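PDB 3BJE: nucleoside phosphorylase, putative, which catalyses the phosphorolysis of uridine to uracil and ribose 1-phosphate, working as a homodimer of the nucleoside phosphorylase family. Local coordinates for residues Val55-Ile58 / Ser59-Asp63; Thr184-Asp187 / Gln188-Ile191; Ala333-Lys336 / Arg337-Ile341. One frame throughout, in Å; residues are numbered along the deposited sequence.

Contact 1: Val55-Ile58 / Ser59-Asp63; sequences VDVI and SGYFD
Ser-59 N donates to Val-55 O over 2.9 Å, with an N-H...O angle of 159°, and Gly-60 N reaches Asp-56 O at 3.2 Å over a more bent path (142°). These two i to i+4 bonds are the last of helix 54-59. The next amide shortens the step: Tyr-61 N bonds Ile-58 O, three residues back, at 2.9 Å. A type I turn from Ser-59 to Phe-62 follows, with Phe-62 N on Ser-59 O.

Among the polar side chains, Ser-59 OG, set between the backbone N and the carbonyl carbon (chi1 68°), turns back over the last helical turn, where it has weak, unsettled contacts to the carbonyls of Val-55 and Asp-56. A water lies 2.7 Å from Ser-59 OG and donates to Asp-56 OD1, which also forms a salt bridge with Arg-77.

Apolar and ring contacts complete the exit. The edge of the Tyr-61 ring meets a carbonyl oxygen, CD1 lying 3.1 Å from Val-57 O. The Phe-62 ring folds back so that Ser-59 CA sits over the centre of one face, while Phe-62 CE1 is 4.0 Å from Ile-58 CG2; Val-90 of strand 86-92 touches both Phe-62 and Ile-58.

Ile-58 and Phe-62 thus face strand 86-92, whereas Val-57 and Tyr-61 face helix 329-348, and the last helical carbonyls are met by following amides and, at Val-57 O, by the Tyr-61 ring edge.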
ATOM      1  N   VAL A  55      -2.676 -12.736  12.422  1.00 22.60           N
ATOM      2  CA  VAL A  55      -3.116 -13.990  11.831  1.00 22.17           C
ATOM      3  C   VAL A  55      -3.088 -15.106  12.883  1.00 22.28           C
ATOM      4  O   VAL A  55      -4.041 -15.868  13.016  1.00 21.65           O
ATOM      5  CB  VAL A  55      -2.247 -14.381  10.611  1.00 23.77           C
ATOM      6  CG1 VAL A  55      -2.487 -15.828  10.200  1.00 21.74           C
ATOM      7  CG2 VAL A  55      -2.531 -13.437   9.427  1.00 21.63           C
ATOM      8  N   ASP A  56      -2.002 -15.185  13.638  1.00 22.46           N
ATOM      9  CA  ASP A  56      -1.890 -16.226  14.669  1.00 24.29           C
ATOM     10  C   ASP A  56      -2.846 -16.029  15.830  1.00 24.91           C
ATOM     11  O   ASP A  56      -3.320 -17.003  16.424  1.00 24.84           O
ATOM     12  CB  ASP A  56      -0.459 -16.309  15.181  1.00 27.69           C
ATOM     13  CG  ASP A  56       0.471 -16.956  14.180  1.00 27.55           C
ATOM     14  OD1 ASP A  56      -0.026 -17.508  13.179  1.00 34.53           O
ATOM     15  OD2 ASP A  56       1.689 -16.933  14.403  1.00 38.29           O
ATOM     16  N   VAL A  57      -3.149 -14.775  16.147  1.00 24.37           N
ATOM     17  CA  VAL A  57      -4.096 -14.477  17.205  1.00 24.29           C
ATOM     18  C   VAL A  57      -5.481 -14.993  16.799  1.00 21.86           C
ATOM     19  O   VAL A  57      -6.174 -15.655  17.583  1.00 22.96           O
ATOM     20  CB  VAL A  57      -4.158 -12.961  17.537  1.00 25.23           C
ATOM     21  CG1 VAL A  57      -4.999 -12.747  18.789  1.00 26.35           C
ATOM     22  CG2 VAL A  57      -2.753 -12.375  17.712  1.00 25.29           C
ATOM     23  N   ILE A  58      -5.873 -14.714  15.562  1.00 20.14           N
ATOM     24  CA  ILE A  58      -7.163 -15.142  15.046  1.00 20.73           C
ATOM     25  C   ILE A  58      -7.236 -16.665  14.890  1.00 21.05           C
ATOM     26  O   ILE A  58      -8.217 -17.281  15.276  1.00 20.95           O
ATOM     27  CB  ILE A  58      -7.498 -14.445  13.712  1.00 22.43           C
ATOM     28  CG1 ILE A  58      -7.739 -12.963  13.982  1.00 21.71           C
ATOM     29  CG2 ILE A  58      -8.728 -15.067  13.067  1.00 22.65           C
ATOM     30  CD1 ILE A  58      -7.948 -12.127  12.721  1.00 24.83           C
ATOM     31  N   SER A  59      -6.206 -17.279  14.336  1.00 20.85           N
ATOM     32  CA  SER A  59      -6.287 -18.721  14.055  1.00 21.32           C
ATOM     33  C   SER A  59      -6.346 -19.521  15.345  1.00 21.42           C
ATOM     34  O   SER A  59      -6.832 -20.654  15.349  1.00 21.50           O
ATOM     35  CB  SER A  59      -5.137 -19.204  13.174  1.00 22.70           C
ATOM     36  OG  SER A  59      -3.907 -19.143  13.848  1.00 23.16           O
ATOM     37  N   GLY A  60      -5.874 -18.927  16.436  1.00 21.76           N
ATOM     38  CA  GLY A  60      -5.981 -19.545  17.755  1.00 22.07           C
ATOM     39  C   GLY A  60      -7.418 -19.745  18.206  1.00 22.68           C
ATOM     40  O   GLY A  60      -7.681 -20.561  19.080  1.00 22.63           O
ATOM     41  N   TYR A  61      -8.344 -18.996  17.613  1.00 22.30           N
ATOM     42  CA  TYR A  61      -9.774 -19.124  17.908  1.00 21.71           C
ATOM     43  C   TYR A  61     -10.477 -20.143  17.016  1.00 20.65           C
ATOM     44  O   TYR A  61     -11.638 -20.459  17.245  1.00 20.08           O
ATOM     45  CB  TYR A  61     -10.484 -17.765  17.774  1.00 24.76           C
ATOM     46  CG  TYR A  61     -10.122 -16.799  18.871  1.00 27.74           C
ATOM     47  CD1 TYR A  61      -9.020 -15.976  18.753  1.00 26.88           C
ATOM     48  CD2 TYR A  61     -10.880 -16.721  20.037  1.00 32.92           C
ATOM     49  CE1 TYR A  61      -8.668 -15.090  19.759  1.00 31.02           C
ATOM     50  CE2 TYR A  61     -10.541 -15.833  21.058  1.00 33.49           C
ATOM     51  CZ  TYR A  61      -9.432 -15.018  20.909  1.00 31.88           C
ATOM     52  OH  TYR A  61      -9.084 -14.141  21.915  1.00 33.96           O
ATOM     53  N   PHE A  62      -9.792 -20.652  15.989  1.00 18.68           N
ATOM     54  CA  PHE A  62     -10.360 -21.707  15.168  1.00 19.15           C
ATOM     55  C   PHE A  62     -10.531 -22.965  16.006  1.00 19.46           C
ATOM     56  O   PHE A  62      -9.849 -23.160  17.014  1.00 19.94           O
ATOM     57  CB  PHE A  62      -9.473 -22.027  13.956  1.00 19.63           C
ATOM     58  CG  PHE A  62      -9.357 -20.901  12.931  1.00 19.84           C
ATOM     59  CD1 PHE A  62     -10.139 -19.755  13.002  1.00 23.60           C
ATOM     60  CD2 PHE A  62      -8.475 -21.036  11.861  1.00 18.20           C
ATOM     61  CE1 PHE A  62     -10.011 -18.750  12.051  1.00 23.97           C
ATOM     62  CE2 PHE A  62      -8.359 -20.042  10.908  1.00 20.05           C
ATOM     63  CZ  PHE A  62      -9.130 -18.906  10.997  1.00 20.07           C
ATOM     64  N   ASP A  63     -11.452 -23.812  15.576  1.00 19.59           N
ATOM     65  CA  ASP A  63     -11.708 -25.090  16.226  1.00 19.28           C
ATOM     66  C   ASP A  63     -10.408 -25.880  16.398  1.00 19.50           C
ATOM     67  O   ASP A  63      -9.535 -25.835  15.535  1.00 19.87           O
ATOM     68  CB  ASP A  63     -12.697 -25.907  15.394  1.00 18.48           C
ATOM     69  CG  ASP A  63     -14.039 -25.219  15.214  1.00 19.03           C
ATOM     70  OD1 ASP A  63     -14.433 -24.441  16.106  1.00 18.94           O
ATOM     71  OD2 ASP A  63     -14.703 -25.494  14.190  1.00 17.55           O
TER
HETATM   72  O   HOH W   1      -1.838 -19.092  12.091  1.00 35.05           O

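Contact 2: Thr184-Asp187 / Gln188-Ile191; sequences TSKD and QQEI
Ser-185 OG accepts from Gln-188 N at 3.0 Å with an N-H...O angle of 165°, the N-cap bond that starts helix 186-198. The serine torsion makes this possible: with chi1 at 67°, OG lies between the backbone N and the carbonyl carbon and faces the first turn.

Gln-189 reaches back to Thr-184, the residue before the N-cap. Its CG stands anti to the carbonyl carbon and the chain runs extended beyond it (chi2 172°), carrying the amide back along the turn until Gln-189 NE2 donates to Thr-184 O at 2.9 Å. The acceptor lies in the plane of the Gln-189 amide, whereas the donor stands above the plane of the Thr-184 carbonyl. On the way Gln-189 CG passes 3.4 Å from Thr-184 OG1, the two side chains crossing at a slant, and Lys-186 runs alongside Gln-189 in the same direction. Thr-184 CB meanwhile packs 3.8 Å from Gln-188 CB.

Behind the cap the regular helix bonds begin, Gln-189 N meeting Ser-185 O at 2.9 Å.

The inner side of this surface turn faces beta structure. Asp-187 OD1 accepts from Ser-282 N, just past strand 279-281, and Ile-191 packs against that strand, strand 161-169 and strand 207-210.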
ATOM      1  N   THR A 184     -23.691   5.053  -8.979  1.00 21.46           N
ATOM      2  CA  THR A 184     -23.746   4.695  -7.577  1.00 19.37           C
ATOM      3  C   THR A 184     -25.154   4.986  -7.074  1.00 20.71           C
ATOM      4  O   THR A 184     -25.955   5.635  -7.757  1.00 20.58           O
ATOM      5  CB  THR A 184     -22.727   5.492  -6.742  1.00 20.67           C
ATOM      6  OG1 THR A 184     -23.109   6.866  -6.710  1.00 22.85           O
ATOM      7  CG2 THR A 184     -21.324   5.397  -7.336  1.00 20.69           C
ATOM      8  N   SER A 185     -25.457   4.491  -5.881  1.00 19.55           N
ATOM      9  CA  SER A 185     -26.765   4.699  -5.270  1.00 17.64           C
ATOM     10  C   SER A 185     -26.989   6.169  -4.952  1.00 17.02           C
ATOM     11  O   SER A 185     -26.038   6.952  -4.910  1.00 17.83           O
ATOM     12  CB  SER A 185     -26.851   3.917  -3.976  1.00 17.75           C
ATOM     13  OG  SER A 185     -25.959   4.462  -3.016  1.00 19.76           O
ATOM     14  N   LYS A 186     -28.244   6.530  -4.711  1.00 17.38           N
ATOM     15  CA  LYS A 186     -28.570   7.879  -4.281  1.00 17.31           C
ATOM     16  C   LYS A 186     -27.829   8.246  -2.994  1.00 18.55           C
ATOM     17  O   LYS A 186     -27.302   9.365  -2.877  1.00 19.47           O
ATOM     18  CB  LYS A 186     -30.079   8.040  -4.084  1.00 18.90           C
ATOM     19  CG  LYS A 186     -30.902   7.864  -5.346  1.00 26.46           C
ATOM     20  CD  LYS A 186     -30.568   8.898  -6.413  1.00 33.71           C
ATOM     21  CE  LYS A 186     -31.608   8.888  -7.537  1.00 41.29           C
ATOM     22  NZ  LYS A 186     -31.279   9.864  -8.625  1.00 45.41           N
ATOM     23  N   ASP A 187     -27.760   7.318  -2.037  1.00 18.08           N
ATOM     24  CA  ASP A 187     -27.048   7.600  -0.791  1.00 17.64           C
ATOM     25  C   ASP A 187     -25.565   7.902  -1.047  1.00 18.13           C
ATOM     26  O   ASP A 187     -24.998   8.855  -0.488  1.00 19.40           O
ATOM     27  CB  ASP A 187     -27.184   6.433   0.180  1.00 18.84           C
ATOM     28  CG  ASP A 187     -28.516   6.412   0.888  1.00 19.46           C
ATOM     29  OD1 ASP A 187     -29.298   7.385   0.783  1.00 19.12           O
ATOM     30  OD2 ASP A 187     -28.780   5.409   1.584  1.00 20.32           O
ATOM     31  N   GLN A 188     -24.929   7.098  -1.896  1.00 17.34           N
ATOM     32  CA  GLN A 188     -23.520   7.347  -2.228  1.00 17.18           C
ATOM     33  C   GLN A 188     -23.318   8.673  -2.986  1.00 16.59           C
ATOM     34  O   GLN A 188     -22.302   9.362  -2.796  1.00 18.23           O
ATOM     35  CB  GLN A 188     -22.946   6.178  -3.032  1.00 15.60           C
ATOM     36  CG  GLN A 188     -22.647   4.953  -2.179  1.00 18.96           C
ATOM     37  CD  GLN A 188     -21.973   3.830  -2.930  1.00 17.87           C
ATOM     38  OE1 GLN A 188     -21.025   4.045  -3.683  1.00 19.00           O
ATOM     39  NE2 GLN A 188     -22.463   2.606  -2.726  1.00 19.61           N
ATOM     40  N   GLN A 189     -24.262   9.029  -3.854  1.00 17.40           N
ATOM     41  CA  GLN A 189     -24.174  10.312  -4.556  1.00 19.86           C
ATOM     42  C   GLN A 189     -24.224  11.483  -3.572  1.00 19.67           C
ATOM     43  O   GLN A 189     -23.510  12.485  -3.746  1.00 18.88           O
ATOM     44  CB  GLN A 189     -25.306  10.457  -5.570  1.00 19.64           C
ATOM     45  CG  GLN A 189     -25.127   9.611  -6.809  1.00 17.10           C
ATOM     46  CD  GLN A 189     -26.346   9.618  -7.690  1.00 22.43           C
ATOM     47  OE1 GLN A 189     -26.916  10.673  -7.968  1.00 26.07           O
ATOM     48  NE2 GLN A 189     -26.771   8.437  -8.126  1.00 22.17           N
ATOM     49  N   GLU A 190     -25.063  11.361  -2.543  1.00 17.67           N
ATOM     50  CA  GLU A 190     -25.189  12.395  -1.521  1.00 18.59           C
ATOM     51  C   GLU A 190     -23.909  12.506  -0.682  1.00 17.83           C
ATOM     52  O   GLU A 190     -23.426  13.607  -0.410  1.00 18.99           O
ATOM     53  CB  GLU A 190     -26.402  12.099  -0.630  1.00 21.00           C
ATOM     54  CG  GLU A 190     -26.660  13.131   0.462  1.00 20.44           C
ATOM     55  CD  GLU A 190     -27.000  14.535  -0.056  1.00 24.44           C
ATOM     56  OE1 GLU A 190     -27.134  14.759  -1.293  1.00 24.88           O
ATOM     57  OE2 GLU A 190     -27.126  15.427   0.808  1.00 24.95           O
ATOM     58  N   ILE A 191     -23.339  11.363  -0.298  1.00 17.31           N
ATOM     59  CA  ILE A 191     -22.060  11.367   0.419  1.00 18.82           C
ATOM     60  C   ILE A 191     -20.998  12.085  -0.418  1.00 17.82           C
ATOM     61  O   ILE A 191     -20.311  12.969   0.075  1.00 19.50           O
ATOM     62  CB  ILE A 191     -21.591   9.923   0.785  1.00 18.57           C
ATOM     63  CG1 ILE A 191     -22.494   9.337   1.873  1.00 18.14           C
ATOM     64  CG2 ILE A 191     -20.123   9.922   1.232  1.00 18.31           C
ATOM     65  CD1 ILE A 191     -22.297   7.840   2.128  1.00 20.51           C
TER
HETATM   66  O   HOH W   2     -20.976   8.466  -5.580  1.00 30.70           O

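Contact 3: Ala333-Lys336 / Arg337-Ile341; sequences AAMK and RCIKI
Four i to i+4 backbone bonds join 333-336 to 337-341 as consecutive turns of helix 329-348. The inner two are the shorter: Cys-338 N to Ala-334 O is 3.0 Å, and Ile-339 N to Met-335 O is 2.8 Å. The flanking bonds are weak, at 3.3 Å from Arg-337 N to Ala-333 O and 3.4 Å from Lys-340 N to Lys-336 O.

Arg-337 doubles back along the helix. Its chain is extended at chi2 and bent at chi3 (-73°), which lays one guanidinium face over the backbone: Ala-334 CA lies 3.3 Å above that plane and Ala-333 O 3.7 Å above it, both toward the rim. Arg-337 NH2 also comes to 3.6 Å from Ala-334 CB. Arg-337 NE donates to Gln-237 OE1.

On the buried side, Met-335 and Ile-339 cross at about a right angle, Met-335 CG lying 4.1 Å from Ile-339 CD1. Leu-146 of strand 142-151 touches both, and Thr-148 of the same strand, which lines the ribose 1-phosphate and uracil pockets, touches Met-335.

The chemistry is therefore divided around the helix: Met-335 and Ile-339 face strand 142-151, whereas the guanidinium lies flat on the preceding turn and is held from turning by that packing together with the bond from NE to Gln-237, and the carbonyl oxygen over its face may offset a little of its charge.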
ATOM      1  N   ALA A 333      -6.986  -6.675  24.586  1.00 23.36           N
ATOM      2  CA  ALA A 333      -8.241  -7.145  25.182  1.00 22.60           C
ATOM      3  C   ALA A 333      -9.443  -6.846  24.288  1.00 22.74           C
ATOM      4  O   ALA A 333     -10.335  -7.687  24.121  1.00 22.80           O
ATOM      5  CB  ALA A 333      -8.437  -6.518  26.560  1.00 22.29           C
ATOM      6  N   ALA A 334      -9.469  -5.644  23.724  1.00 21.94           N
ATOM      7  CA  ALA A 334     -10.533  -5.264  22.806  1.00 21.34           C
ATOM      8  C   ALA A 334     -10.490  -6.137  21.560  1.00 21.79           C
ATOM      9  O   ALA A 334     -11.525  -6.607  21.093  1.00 23.13           O
ATOM     10  CB  ALA A 334     -10.426  -3.777  22.435  1.00 21.71           C
ATOM     11  N   MET A 335      -9.285  -6.378  21.046  1.00 23.72           N
ATOM     12  CA  MET A 335      -9.133  -7.172  19.833  1.00 24.23           C
ATOM     13  C   MET A 335      -9.591  -8.611  20.067  1.00 24.43           C
ATOM     14  O   MET A 335     -10.195  -9.204  19.185  1.00 25.94           O
ATOM     15  CB  MET A 335      -7.688  -7.126  19.323  1.00 25.44           C
ATOM     16  CG  MET A 335      -7.500  -7.673  17.914  1.00 27.95           C
ATOM     17  SD  MET A 335      -8.522  -6.870  16.649  1.00 24.28           S
ATOM     18  CE  MET A 335      -7.725  -5.262  16.487  1.00 25.33           C
ATOM     19  N   LYS A 336      -9.353  -9.159  21.263  1.00 23.62           N
ATOM     20  CA  LYS A 336      -9.823 -10.512  21.570  1.00 24.62           C
ATOM     21  C   LYS A 336     -11.355 -10.598  21.499  1.00 23.00           C
ATOM     22  O   LYS A 336     -11.894 -11.536  20.923  1.00 25.23           O
ATOM     23  CB  LYS A 336      -9.291 -10.988  22.929  1.00 25.50           C
ATOM     24  CG  LYS A 336      -7.795 -11.261  22.897  1.00 30.00           C
ATOM     25  CD  LYS A 336      -7.259 -11.857  24.184  1.00 33.21           C
ATOM     26  CE  LYS A 336      -5.745 -11.601  24.321  1.00 39.46           C
ATOM     27  NZ  LYS A 336      -4.968 -11.906  23.077  1.00 43.32           N
ATOM     28  N   ARG A 337     -12.048  -9.597  22.035  1.00 23.78           N
ATOM     29  CA  ARG A 337     -13.516  -9.572  21.964  1.00 23.00           C
ATOM     30  C   ARG A 337     -13.978  -9.463  20.521  1.00 23.23           C
ATOM     31  O   ARG A 337     -14.920 -10.119  20.105  1.00 24.19           O
ATOM     32  CB  ARG A 337     -14.093  -8.392  22.749  1.00 22.77           C
ATOM     33  CG  ARG A 337     -13.846  -8.457  24.242  1.00 20.25           C
ATOM     34  CD  ARG A 337     -14.631  -7.366  24.954  1.00 23.88           C
ATOM     35  NE  ARG A 337     -14.055  -6.042  24.722  1.00 23.03           N
ATOM     36  CZ  ARG A 337     -13.114  -5.482  25.479  1.00 24.89           C
ATOM     37  NH1 ARG A 337     -12.616  -6.095  26.551  1.00 28.49           N
ATOM     38  NH2 ARG A 337     -12.671  -4.274  25.167  1.00 26.39           N
ATOM     39  N   CYS A 338     -13.310  -8.609  19.755  1.00 21.63           N
ATOM     40  CA  CYS A 338     -13.750  -8.309  18.405  1.00 22.84           C
ATOM     41  C   CYS A 338     -13.464  -9.463  17.453  1.00 22.51           C
ATOM     42  O   CYS A 338     -14.209  -9.660  16.494  1.00 23.65           O
ATOM     43  CB  CYS A 338     -13.108  -7.017  17.913  1.00 24.25           C
ATOM     44  SG  CYS A 338     -13.730  -5.588  18.836  1.00 22.40           S
ATOM     45  N   ILE A 339     -12.384 -10.204  17.705  1.00 22.22           N
ATOM     46  CA  ILE A 339     -12.091 -11.393  16.902  1.00 21.77           C
ATOM     47  C   ILE A 339     -13.257 -12.370  17.006  1.00 22.96           C
ATOM     48  O   ILE A 339     -13.743 -12.868  15.995  1.00 21.87           O
ATOM     49  CB  ILE A 339     -10.779 -12.085  17.306  1.00 21.34           C
ATOM     50  CG1 ILE A 339      -9.578 -11.227  16.900  1.00 21.57           C
ATOM     51  CG2 ILE A 339     -10.662 -13.480  16.642  1.00 20.33           C
ATOM     52  CD1 ILE A 339      -8.281 -11.637  17.576  1.00 23.66           C
ATOM     53  N   LYS A 340     -13.709 -12.639  18.229  1.00 23.29           N
ATOM     54  CA  LYS A 340     -14.819 -13.563  18.422  1.00 25.55           C
ATOM     55  C   LYS A 340     -16.087 -13.044  17.756  1.00 24.76           C
ATOM     56  O   LYS A 340     -16.809 -13.789  17.102  1.00 25.14           O
ATOM     57  CB  LYS A 340     -15.088 -13.806  19.909  1.00 26.72           C
ATOM     58  CG  LYS A 340     -16.078 -14.924  20.123  1.00 34.73           C
ATOM     59  CD  LYS A 340     -16.326 -15.202  21.597  1.00 39.54           C
ATOM     60  CE  LYS A 340     -17.363 -16.311  21.778  1.00 44.17           C
ATOM     61  NZ  LYS A 340     -18.624 -16.012  21.042  1.00 46.31           N
ATOM     62  N   ILE A 341     -16.360 -11.760  17.933  1.00 23.29           N
ATOM     63  CA  ILE A 341     -17.519 -11.131  17.309  1.00 23.76           C
ATOM     64  C   ILE A 341     -17.486 -11.293  15.779  1.00 21.86           C
ATOM     65  O   ILE A 341     -18.508 -11.607  15.167  1.00 24.33           O
ATOM     66  CB  ILE A 341     -17.598  -9.625  17.694  1.00 24.28           C
ATOM     67  CG1 ILE A 341     -18.090  -9.477  19.136  1.00 23.48           C
ATOM     68  CG2 ILE A 341     -18.478  -8.845  16.724  1.00 21.52           C
ATOM     69  CD1 ILE A 341     -17.819  -8.115  19.751  1.00 22.16           C
TER

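In the fold
All three contacts are local, but they occupy different parts of helices. Contact 2 is a helix start, contact 1 a helix end and contact 3 a helix interior, so a side-chain cap, a closing turn and regular i to i+4 bonding appear in turn. Contacts 1 and 3 are partly buried and lie against each other, their centres 11 Å apart: Val-57 CG1 comes within 3.7 Å of Ile-339 CD1, and the Tyr-61 side chain touches Lys-336 with its hydroxyl and Ile-339 with its ring, joining helices 54-59 and 329-348. Contact 2 is a surface contact on the opposite side of the chain's centre from the other two, its nearest atoms about 26 Å from contact 1 and 22 Å from contact 3, and it relies more on polar side chains.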